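Local coordinates for GTPase activator-like protein (PDB 5HIU) that probably acts as a GTPase activator, this chain being the all-helical N-terminal part of TSC2, a member of the tuberous sclerosis complex, at residues A[37-42]-A[66-71]; A[76-81]-A[112-117]; A[357-362]-A[390-395]. All blocks are in the same frame, centred on the assembly; numbering follows the deposited sequence.

Contact 1 (A[37-42]-A[66-71]); sequences SERVLA and KDMIHP
A bend at chi3 of Arg39 (73°), after an extended run from CA to CD, turns its guanidinium toward Asp67, crossing the Met68 chain at an angle on the way. Asp67 meets it from the other direction: its CG sits between the backbone N and the carbonyl carbon (chi1 67°), which swings the carboxylate closer to the helix than its CB bond alone would suggest. The pair joins end-on. Arg39 NH1 gives a nearly straight hydrogen bond to Asp67 OD1, 2.6 Å long with an N-H...O angle of 170°, while Arg39 NH2 reaches Asp67 OD2 at 2.7 Å from a slightly tilted position. Both oxygens accept on their syn lone pairs, and the two flat groups are almost coplanar, so this two-bond salt bridge fixes the rotation of each against the other.

Met68 supplies the apolar half. Its CG lies over one face of the guanidinium, displaced toward the rim and 3.4 Å from Arg39 NH1. Further out, Met68 CE tucks against the helix itself, 3.8 Å from both Arg39 CB and Val40 CG2. The thioether chain thus bridges the turn and helix 36-52, passing over the arginine end of the pair.

Arg39 NE has a separate acceptor, Leu31 O, near the end of helix 22-33, so the guanidinium is bonded to two separate parts of the chain, Asp67 and Leu31. The contact sets helix 36-52 against the short 3-10 turn that follows helix 59-65, and Met68 also touches Leu31 of helix 22-33 and Ser81 of helix 75-89.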
loop_
_atom_site.group_PDB
_atom_site.type_symbol
_atom_site.label_atom_id
_atom_site.label_comp_id
_atom_site.label_asym_id
_atom_site.label_seq_id
_atom_site.Cartn_x
_atom_site.Cartn_y
_atom_site.Cartn_z
ATOM N N SER A 37 -17.821 -36.935 -21.356
ATOM C CA SER A 37 -16.887 -37.685 -20.528
ATOM C C SER A 37 -15.633 -38.038 -21.326
ATOM O O SER A 37 -14.562 -38.218 -20.765
ATOM C CB SER A 37 -17.528 -38.959 -19.969
ATOM O OG SER A 37 -17.509 -40.021 -20.923
ATOM N N GLU A 38 -15.778 -38.167 -22.635
ATOM C CA GLU A 38 -14.649 -38.500 -23.495
ATOM C C GLU A 38 -13.775 -37.277 -23.625
ATOM O O GLU A 38 -12.551 -37.387 -23.600
ATOM C CB GLU A 38 -15.117 -38.973 -24.874
ATOM C CG GLU A 38 -16.125 -40.111 -24.810
ATOM C CD GLU A 38 -16.437 -40.728 -26.163
ATOM O OE1 GLU A 38 -16.873 -39.994 -27.075
ATOM O OE2 GLU A 38 -16.272 -41.960 -26.300
ATOM N N ARG A 39 -14.423 -36.118 -23.742
ATOM C CA ARG A 39 -13.732 -34.835 -23.860
ATOM C C ARG A 39 -12.893 -34.564 -22.622
ATOM O O ARG A 39 -11.765 -34.088 -22.728
ATOM C CB ARG A 39 -14.726 -33.688 -24.059
ATOM C CG ARG A 39 -15.646 -33.838 -25.273
ATOM C CD ARG A 39 -16.514 -32.603 -25.415
ATOM N NE ARG A 39 -15.705 -31.487 -25.893
ATOM C CZ ARG A 39 -15.957 -30.198 -25.660
ATOM N NH1 ARG A 39 -17.010 -29.833 -24.928
ATOM N NH2 ARG A 39 -15.141 -29.263 -26.157
ATOM N N VAL A 40 -13.439 -34.900 -21.460
ATOM C CA VAL A 40 -12.741 -34.707 -20.204
ATOM C C VAL A 40 -11.450 -35.527 -20.185
ATOM O O VAL A 40 -10.369 -35.030 -19.853
ATOM C CB VAL A 40 -13.646 -35.063 -19.008
ATOM C CG1 VAL A 40 -12.857 -35.061 -17.706
ATOM C CG2 VAL A 40 -14.788 -34.058 -18.914
ATOM N N LEU A 41 -11.561 -36.783 -20.562
ATOM C CA LEU A 41 -10.401 -37.670 -20.595
ATOM C C LEU A 41 -9.372 -37.209 -21.646
ATOM O O LEU A 41 -8.173 -37.285 -21.421
ATOM C CB LEU A 41 -10.854 -39.109 -20.877
ATOM C CG LEU A 41 -9.760 -40.162 -20.870
ATOM C CD1 LEU A 41 -9.269 -40.363 -19.455
ATOM C CD2 LEU A 41 -10.259 -41.473 -21.470
ATOM N N ALA A 42 -9.857 -36.748 -22.793
ATOM C CA ALA A 42 -8.990 -36.237 -23.852
ATOM C C ALA A 42 -8.240 -35.012 -23.349
ATOM O O ALA A 42 -7.010 -34.900 -23.494
ATOM C CB ALA A 42 -9.817 -35.877 -25.072
ATOM N N LYS A 66 -12.169 -24.750 -25.122
ATOM C CA LYS A 66 -12.584 -23.531 -24.414
ATOM C C LYS A 66 -14.020 -23.512 -23.895
ATOM O O LYS A 66 -14.298 -22.893 -22.864
ATOM C CB LYS A 66 -12.313 -22.282 -25.242
ATOM C CG LYS A 66 -13.024 -22.212 -26.582
ATOM C CD LYS A 66 -12.335 -21.179 -27.462
ATOM C CE LYS A 66 -12.853 -21.171 -28.881
ATOM N NZ LYS A 66 -13.642 -19.942 -29.149
ATOM N N ASP A 67 -14.925 -24.197 -24.587
ATOM C CA ASP A 67 -16.327 -24.296 -24.142
ATOM C C ASP A 67 -16.497 -25.053 -22.831
ATOM O O ASP A 67 -17.433 -24.775 -22.087
ATOM C CB ASP A 67 -17.192 -24.948 -25.217
ATOM C CG ASP A 67 -16.835 -26.391 -25.441
ATOM O OD1 ASP A 67 -17.362 -27.263 -24.725
ATOM O OD2 ASP A 67 -16.009 -26.663 -26.328
ATOM N N MET A 68 -15.592 -25.989 -22.540
ATOM C CA MET A 68 -15.667 -26.804 -21.317
ATOM C C MET A 68 -15.460 -25.998 -20.014
ATOM O O MET A 68 -15.794 -26.476 -18.932
ATOM C CB MET A 68 -14.643 -27.941 -21.367
ATOM C CG MET A 68 -14.834 -28.898 -22.526
ATOM S SD MET A 68 -13.529 -30.129 -22.700
ATOM C CE MET A 68 -13.928 -31.201 -21.314
ATOM N N ILE A 69 -14.912 -24.790 -20.142
ATOM C CA ILE A 69 -14.702 -23.847 -19.045
ATOM C C ILE A 69 -15.988 -23.151 -18.649
ATOM O O ILE A 69 -16.056 -22.535 -17.616
ATOM C CB ILE A 69 -13.706 -22.769 -19.506
ATOM C CG1 ILE A 69 -12.358 -23.403 -19.783
ATOM C CG2 ILE A 69 -13.529 -21.647 -18.509
ATOM C CD1 ILE A 69 -11.830 -24.258 -18.673
ATOM N N HIS A 70 -17.017 -23.241 -19.478
ATOM C CA HIS A 70 -18.245 -22.509 -19.228
ATOM C C HIS A 70 -18.818 -22.938 -17.888
ATOM O O HIS A 70 -18.767 -24.123 -17.551
ATOM C CB HIS A 70 -19.236 -22.773 -20.357
ATOM C CG HIS A 70 -20.401 -21.838 -20.371
ATOM N ND1 HIS A 70 -21.689 -22.256 -20.125
ATOM C CD2 HIS A 70 -20.476 -20.506 -20.602
ATOM C CE1 HIS A 70 -22.511 -21.227 -20.203
ATOM N NE2 HIS A 70 -21.800 -20.151 -20.491
ATOM N N PRO A 71 -19.363 -21.985 -17.113
ATOM C CA PRO A 71 -19.820 -22.349 -15.760
ATOM C C PRO A 71 -20.973 -23.353 -15.714
ATOM O O PRO A 71 -21.200 -23.955 -14.665
ATOM C CB PRO A 71 -20.257 -21.009 -15.149
ATOM C CG PRO A 71 -19.717 -19.953 -16.047
ATOM C CD PRO A 71 -19.624 -20.565 -17.411
#

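Contact 2 (A[76-81]-A[112-117]); sequences NARQAS and SKDFCY
Arg78 grips Asp114 side-on, with NE and NH2 each taking one carboxylate oxygen. The bond from Arg78 NE to Asp114 OD2 is the shorter, at 2.9 Å and an N-H...O angle of 155°; that from Arg78 NH2 to Asp114 OD1 stretches to 3.3 Å. Both oxygens are met on their syn side but clearly out of the carboxylate plane, by 25° at OD2, so this is a two-bond salt bridge with some tilt in it. The arginine chain crosses the aspartate at about a right angle, and a bend at chi3 (-42°) brings NE round to the acid. Next to it Gln79 CG rests against the Tyr117 ring, 3.7 Å from Tyr117 CE2, the two side chains again crossing almost squarely. Lys113 adds only its aliphatic part, with Lys113 CD 4.3 Å from Arg78 NH2.

A second shell holds these groups in place. Asp75, at the start of the same helix as Arg78, forms salt bridges to both Arg78 NH2 and Lys113 NZ, which probably offsets the closeness of the two positive charges. Asn73 O accepts from Arg78 NH1, and Trp82 NE1 donates to Asp114 OD2. That oxygen therefore has two donors, which would be expected to favour the charged carboxylate.

The Trp82 ring also lies nearly parallel to that of Tyr117, continuing the interface along helix 75-89. What results is a helix-to-helix joint, polar where helix 115-126 begins and aromatic one turn further in, consistent with the successive packing of helices in an elongated alpha-solenoid.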
loop_
_atom_site.group_PDB
_atom_site.type_symbol
_atom_site.label_atom_id
_atom_site.label_comp_id
_atom_site.label_asym_id
_atom_site.label_seq_id
_atom_site.Cartn_x
_atom_site.Cartn_y
_atom_site.Cartn_z
ATOM N N ASN A 76 -15.590 -31.283 -12.825
ATOM C CA ASN A 76 -14.600 -32.163 -13.448
ATOM C C ASN A 76 -14.241 -31.741 -14.852
ATOM O O ASN A 76 -13.107 -31.928 -15.282
ATOM C CB ASN A 76 -15.095 -33.600 -13.479
ATOM C CG ASN A 76 -16.291 -33.786 -14.389
ATOM O OD1 ASN A 76 -17.088 -32.874 -14.567
ATOM N ND2 ASN A 76 -16.417 -34.967 -14.977
ATOM N N ALA A 77 -15.205 -31.171 -15.566
ATOM C CA ALA A 77 -14.985 -30.762 -16.951
ATOM C C ALA A 77 -14.421 -29.356 -17.066
ATOM O O ALA A 77 -13.677 -29.066 -17.997
ATOM C CB ALA A 77 -16.279 -30.874 -17.756
ATOM N N ARG A 78 -14.799 -28.468 -16.161
ATOM C CA ARG A 78 -14.257 -27.125 -16.215
ATOM C C ARG A 78 -12.819 -27.253 -15.799
ATOM O O ARG A 78 -11.935 -26.741 -16.457
ATOM C CB ARG A 78 -15.004 -26.159 -15.286
ATOM C CG ARG A 78 -16.457 -25.918 -15.664
ATOM C CD ARG A 78 -17.057 -24.728 -14.944
ATOM N NE ARG A 78 -16.681 -24.670 -13.533
ATOM C CZ ARG A 78 -17.195 -25.415 -12.563
ATOM N NH1 ARG A 78 -18.115 -26.341 -12.823
ATOM N NH2 ARG A 78 -16.757 -25.256 -11.316
ATOM N N GLN A 79 -12.604 -27.973 -14.709
ATOM C CA GLN A 79 -11.287 -28.111 -14.134
ATOM C C GLN A 79 -10.296 -28.713 -15.104
ATOM O O GLN A 79 -9.248 -28.125 -15.352
ATOM C CB GLN A 79 -11.348 -28.903 -12.817
ATOM C CG GLN A 79 -11.788 -27.994 -11.673
ATOM C CD GLN A 79 -12.111 -28.703 -10.378
ATOM O OE1 GLN A 79 -11.412 -29.624 -9.957
ATOM N NE2 GLN A 79 -13.165 -28.253 -9.722
ATOM N N ALA A 80 -10.621 -29.867 -15.667
ATOM C CA ALA A 80 -9.688 -30.542 -16.579
ATOM C C ALA A 80 -9.391 -29.684 -17.821
ATOM O O ALA A 80 -8.330 -29.804 -18.426
ATOM C CB ALA A 80 -10.222 -31.914 -16.985
ATOM N N SER A 81 -10.341 -28.831 -18.189
ATOM C CA SER A 81 -10.168 -27.901 -19.299
ATOM C C SER A 81 -9.261 -26.730 -18.923
ATOM O O SER A 81 -8.389 -26.344 -19.693
ATOM C CB SER A 81 -11.543 -27.403 -19.767
ATOM O OG SER A 81 -11.453 -26.580 -20.918
ATOM N N SER A 112 -17.284 -19.020 -9.946
ATOM C CA SER A 112 -16.617 -18.449 -8.783
ATOM C C SER A 112 -15.539 -19.381 -8.238
ATOM O O SER A 112 -14.478 -18.944 -7.817
ATOM C CB SER A 112 -17.657 -18.137 -7.706
ATOM O OG SER A 112 -18.687 -19.123 -7.688
ATOM N N LYS A 113 -15.806 -20.677 -8.292
ATOM C CA LYS A 113 -14.877 -21.691 -7.801
ATOM C C LYS A 113 -13.600 -21.799 -8.631
ATOM O O LYS A 113 -12.614 -22.337 -8.155
ATOM C CB LYS A 113 -15.556 -23.056 -7.785
ATOM C CG LYS A 113 -16.783 -23.138 -6.899
ATOM C CD LYS A 113 -17.536 -24.437 -7.149
ATOM C CE LYS A 113 -16.683 -25.653 -6.811
ATOM N NZ LYS A 113 -17.526 -26.835 -6.449
ATOM N N ASP A 114 -13.618 -21.288 -9.861
ATOM C CA ASP A 114 -12.487 -21.393 -10.779
ATOM C C ASP A 114 -11.530 -20.195 -10.758
ATOM O O ASP A 114 -10.599 -20.133 -11.546
ATOM C CB ASP A 114 -12.995 -21.588 -12.208
ATOM C CG ASP A 114 -13.781 -22.861 -12.387
ATOM O OD1 ASP A 114 -13.884 -23.666 -11.442
ATOM O OD2 ASP A 114 -14.308 -23.056 -13.495
ATOM N N PHE A 115 -11.722 -19.242 -9.870
ATOM C CA PHE A 115 -10.874 -18.063 -9.916
ATOM C C PHE A 115 -9.366 -18.398 -9.847
ATOM O O PHE A 115 -8.549 -17.738 -10.482
ATOM C CB PHE A 115 -11.285 -17.093 -8.804
ATOM C CG PHE A 115 -10.577 -15.769 -8.852
ATOM C CD1 PHE A 115 -10.860 -14.851 -9.848
ATOM C CD2 PHE A 115 -9.634 -15.438 -7.890
ATOM C CE1 PHE A 115 -10.225 -13.627 -9.884
ATOM C CE2 PHE A 115 -9.003 -14.214 -7.917
ATOM C CZ PHE A 115 -9.291 -13.308 -8.922
ATOM N N CYS A 116 -8.994 -19.415 -9.084
ATOM C CA CYS A 116 -7.587 -19.759 -8.938
ATOM C C CYS A 116 -7.024 -20.071 -10.324
ATOM O O CYS A 116 -5.975 -19.556 -10.707
ATOM C CB CYS A 116 -7.383 -20.907 -7.944
ATOM S SG CYS A 116 -8.221 -22.458 -8.368
ATOM N N TYR A 117 -7.766 -20.849 -11.107
ATOM C CA TYR A 117 -7.363 -21.176 -12.459
ATOM C C TYR A 117 -7.232 -19.950 -13.379
ATOM O O TYR A 117 -6.272 -19.850 -14.163
ATOM C CB TYR A 117 -8.362 -22.167 -13.045
ATOM C CG TYR A 117 -8.257 -23.569 -12.468
ATOM C CD1 TYR A 117 -7.129 -24.345 -12.698
ATOM C CD2 TYR A 117 -9.290 -24.126 -11.725
ATOM C CE1 TYR A 117 -7.018 -25.616 -12.191
ATOM C CE2 TYR A 117 -9.190 -25.422 -11.217
ATOM C CZ TYR A 117 -8.051 -26.159 -11.462
ATOM O OH TYR A 117 -7.915 -27.440 -10.978
#

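Contact 3 (A[357-362]-A[390-395]); sequences EILRLI and AQCATK
No flat group takes part where Ile358 and Leu359 meet Cys392; the one flat pair close by, Arg360 with Glu357, belongs to helix 352-366 alone. There the Glu357 carboxylate comes to the edge of the Arg360 guanidinium, and Arg360 NH2 forms a salt bridge to Glu357 OE2 at 2.7 Å, with a hydrogen bond that is weak because it is strongly bent (129°).

The contact itself is apolar and buried. Cys392 is directed toward helix 352-366 and splits its touch between two neighbouring residues. Its SG lies against the Ile358 branch methyl, 3.2 Å from Ile358 CG2, while its CB is covered by the end of Leu359, 3.4 Å from Leu359 CD2 and 3.5 Å from Leu359 CG. Ile358 carries CG2 opposite its backbone N, and this directs the methyl to the sulfur while the longer CG1 branch (chi1 -63°) leads away from the cysteine. Ile358 and Leu359 both pack on this one small residue, consistent with the close approach of the backbones: the CA atoms of Leu359 and Cys392 are 6.8 Å apart.

Cys392 lies in the type I turn from Gln391 to Thr394. Around this point Ile358 also packs on Leu316 of helix 302-322, Cys392 on Ser347 of helix 336-348, and Leu359 on Val423 and Gln426 of helix 423-441.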
loop_
_atom_site.group_PDB
_atom_site.type_symbol
_atom_site.label_atom_id
_atom_site.label_comp_id
_atom_site.label_asym_id
_atom_site.label_seq_id
_atom_site.Cartn_x
_atom_site.Cartn_y
_atom_site.Cartn_z
ATOM N N GLU A 357 3.998 12.583 21.451
ATOM C CA GLU A 357 4.479 12.648 20.051
ATOM C C GLU A 357 4.870 14.065 19.641
ATOM O O GLU A 357 6.003 14.288 19.198
ATOM C CB GLU A 357 3.454 12.068 19.061
ATOM C CG GLU A 357 3.296 10.562 19.165
ATOM C CD GLU A 357 4.631 9.824 19.044
ATOM O OE1 GLU A 357 5.146 9.650 17.895
ATOM O OE2 GLU A 357 5.167 9.409 20.102
ATOM N N ILE A 358 3.947 15.013 19.803
ATOM C CA ILE A 358 4.271 16.434 19.621
ATOM C C ILE A 358 5.673 16.716 20.154
ATOM O O ILE A 358 6.507 17.279 19.455
ATOM C CB ILE A 358 3.300 17.373 20.365
ATOM C CG1 ILE A 358 1.863 17.250 19.828
ATOM C CG2 ILE A 358 3.778 18.815 20.234
ATOM C CD1 ILE A 358 1.602 17.961 18.513
ATOM N N LEU A 359 5.910 16.306 21.394
ATOM C CA LEU A 359 7.199 16.462 22.032
ATOM C C LEU A 359 8.279 15.686 21.299
ATOM O O LEU A 359 9.360 16.216 21.049
ATOM C CB LEU A 359 7.161 15.994 23.496
ATOM C CG LEU A 359 6.458 16.853 24.563
ATOM C CD1 LEU A 359 6.727 16.310 25.969
ATOM C CD2 LEU A 359 6.893 18.309 24.476
ATOM N N ARG A 360 8.011 14.428 20.974
ATOM C CA ARG A 360 9.050 13.571 20.377
ATOM C C ARG A 360 9.563 14.179 19.078
ATOM O O ARG A 360 10.754 14.134 18.792
ATOM C CB ARG A 360 8.568 12.111 20.199
ATOM C CG ARG A 360 9.426 11.272 19.241
ATOM C CD ARG A 360 9.691 9.827 19.650
ATOM N NE ARG A 360 8.457 9.100 19.961
ATOM C CZ ARG A 360 8.238 8.412 21.087
ATOM N NH1 ARG A 360 9.182 8.297 22.027
ATOM N NH2 ARG A 360 7.069 7.809 21.271
ATOM N N LEU A 361 8.658 14.772 18.319
ATOM C CA LEU A 361 9.014 15.509 17.109
ATOM C C LEU A 361 9.953 16.651 17.476
ATOM O O LEU A 361 11.097 16.705 17.016
ATOM C CB LEU A 361 7.747 16.056 16.427
ATOM C CG LEU A 361 7.897 16.587 15.005
ATOM C CD1 LEU A 361 6.585 16.450 14.263
ATOM C CD2 LEU A 361 8.391 18.028 14.943
ATOM N N ILE A 362 9.477 17.523 18.358
ATOM C CA ILE A 362 10.251 18.676 18.798
ATOM C C ILE A 362 11.597 18.203 19.336
ATOM O O ILE A 362 12.627 18.782 19.027
ATOM C CB ILE A 362 9.486 19.531 19.833
ATOM C CG1 ILE A 362 8.210 20.127 19.203
ATOM C CG2 ILE A 362 10.360 20.673 20.343
ATOM C CD1 ILE A 362 7.296 20.818 20.202
ATOM N N ALA A 390 5.622 23.577 25.871
ATOM C CA ALA A 390 5.120 23.752 27.236
ATOM C C ALA A 390 3.690 23.261 27.361
ATOM O O ALA A 390 3.340 22.582 28.325
ATOM C CB ALA A 390 5.210 25.213 27.651
ATOM N N GLN A 391 2.871 23.594 26.372
ATOM C CA GLN A 391 1.508 23.084 26.311
ATOM C C GLN A 391 1.454 21.555 26.445
ATOM O O GLN A 391 0.534 21.034 27.064
ATOM C CB GLN A 391 0.837 23.530 25.014
ATOM C CG GLN A 391 -0.673 23.378 25.030
ATOM C CD GLN A 391 -1.387 24.524 24.340
ATOM O OE1 GLN A 391 -0.757 25.468 23.868
ATOM N NE2 GLN A 391 -2.712 24.450 24.287
ATOM N N CYS A 392 2.439 20.844 25.893
ATOM C CA CYS A 392 2.542 19.383 26.078
ATOM C C CYS A 392 2.934 18.989 27.501
ATOM O O CYS A 392 2.796 17.824 27.881
ATOM C CB CYS A 392 3.567 18.765 25.115
ATOM S SG CYS A 392 3.428 19.331 23.416
ATOM N N ALA A 393 3.470 19.946 28.259
ATOM C CA ALA A 393 3.736 19.765 29.685
ATOM C C ALA A 393 2.454 19.868 30.516
ATOM O O ALA A 393 2.423 19.424 31.666
ATOM C CB ALA A 393 4.771 20.775 30.165
ATOM N N THR A 394 1.406 20.457 29.933
ATOM C CA THR A 394 0.077 20.465 30.555
ATOM C C THR A 394 -0.473 19.046 30.643
ATOM O O THR A 394 -1.265 18.727 31.521
ATOM C CB THR A 394 -0.954 21.305 29.772
ATOM O OG1 THR A 394 -1.148 20.746 28.467
ATOM C CG2 THR A 394 -0.525 22.764 29.654
ATOM N N LYS A 395 -0.060 18.196 29.717
ATOM C CA LYS A 395 -0.445 16.801 29.751
ATOM C C LYS A 395 0.594 15.949 30.489
ATOM O O LYS A 395 0.817 14.801 30.144
ATOM C CB LYS A 395 -0.686 16.310 28.324
ATOM C CG LYS A 395 -1.643 17.193 27.529
ATOM C CD LYS A 395 -2.987 17.294 28.227
ATOM C CE LYS A 395 -3.966 18.192 27.496
ATOM N NZ LYS A 395 -5.261 18.243 28.239
#

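From the N terminus, contact 1 closes first, bringing the turn after helix 59-65 back onto helix 36-52. Contact 2 opens a few residues later and returns helix 115-126 to helix 75-89 by way of helix 96-107. The two are in series, neither nested nor crossing, yet their centres are only 10 Å apart and they touch, with His70 O 3.2 Å from Arg78 CD; together they tie helix 36-52, the turn after helix 59-65, helix 75-89 and helix 115-126 at the N-terminal end. Contact 3 comes much later, linking helix 352-366 to segment 390-395, on the opposite side of the chain's centre from the other two, its centre about 59 Å from that of contact 2 and 69 Å from that of contact 1.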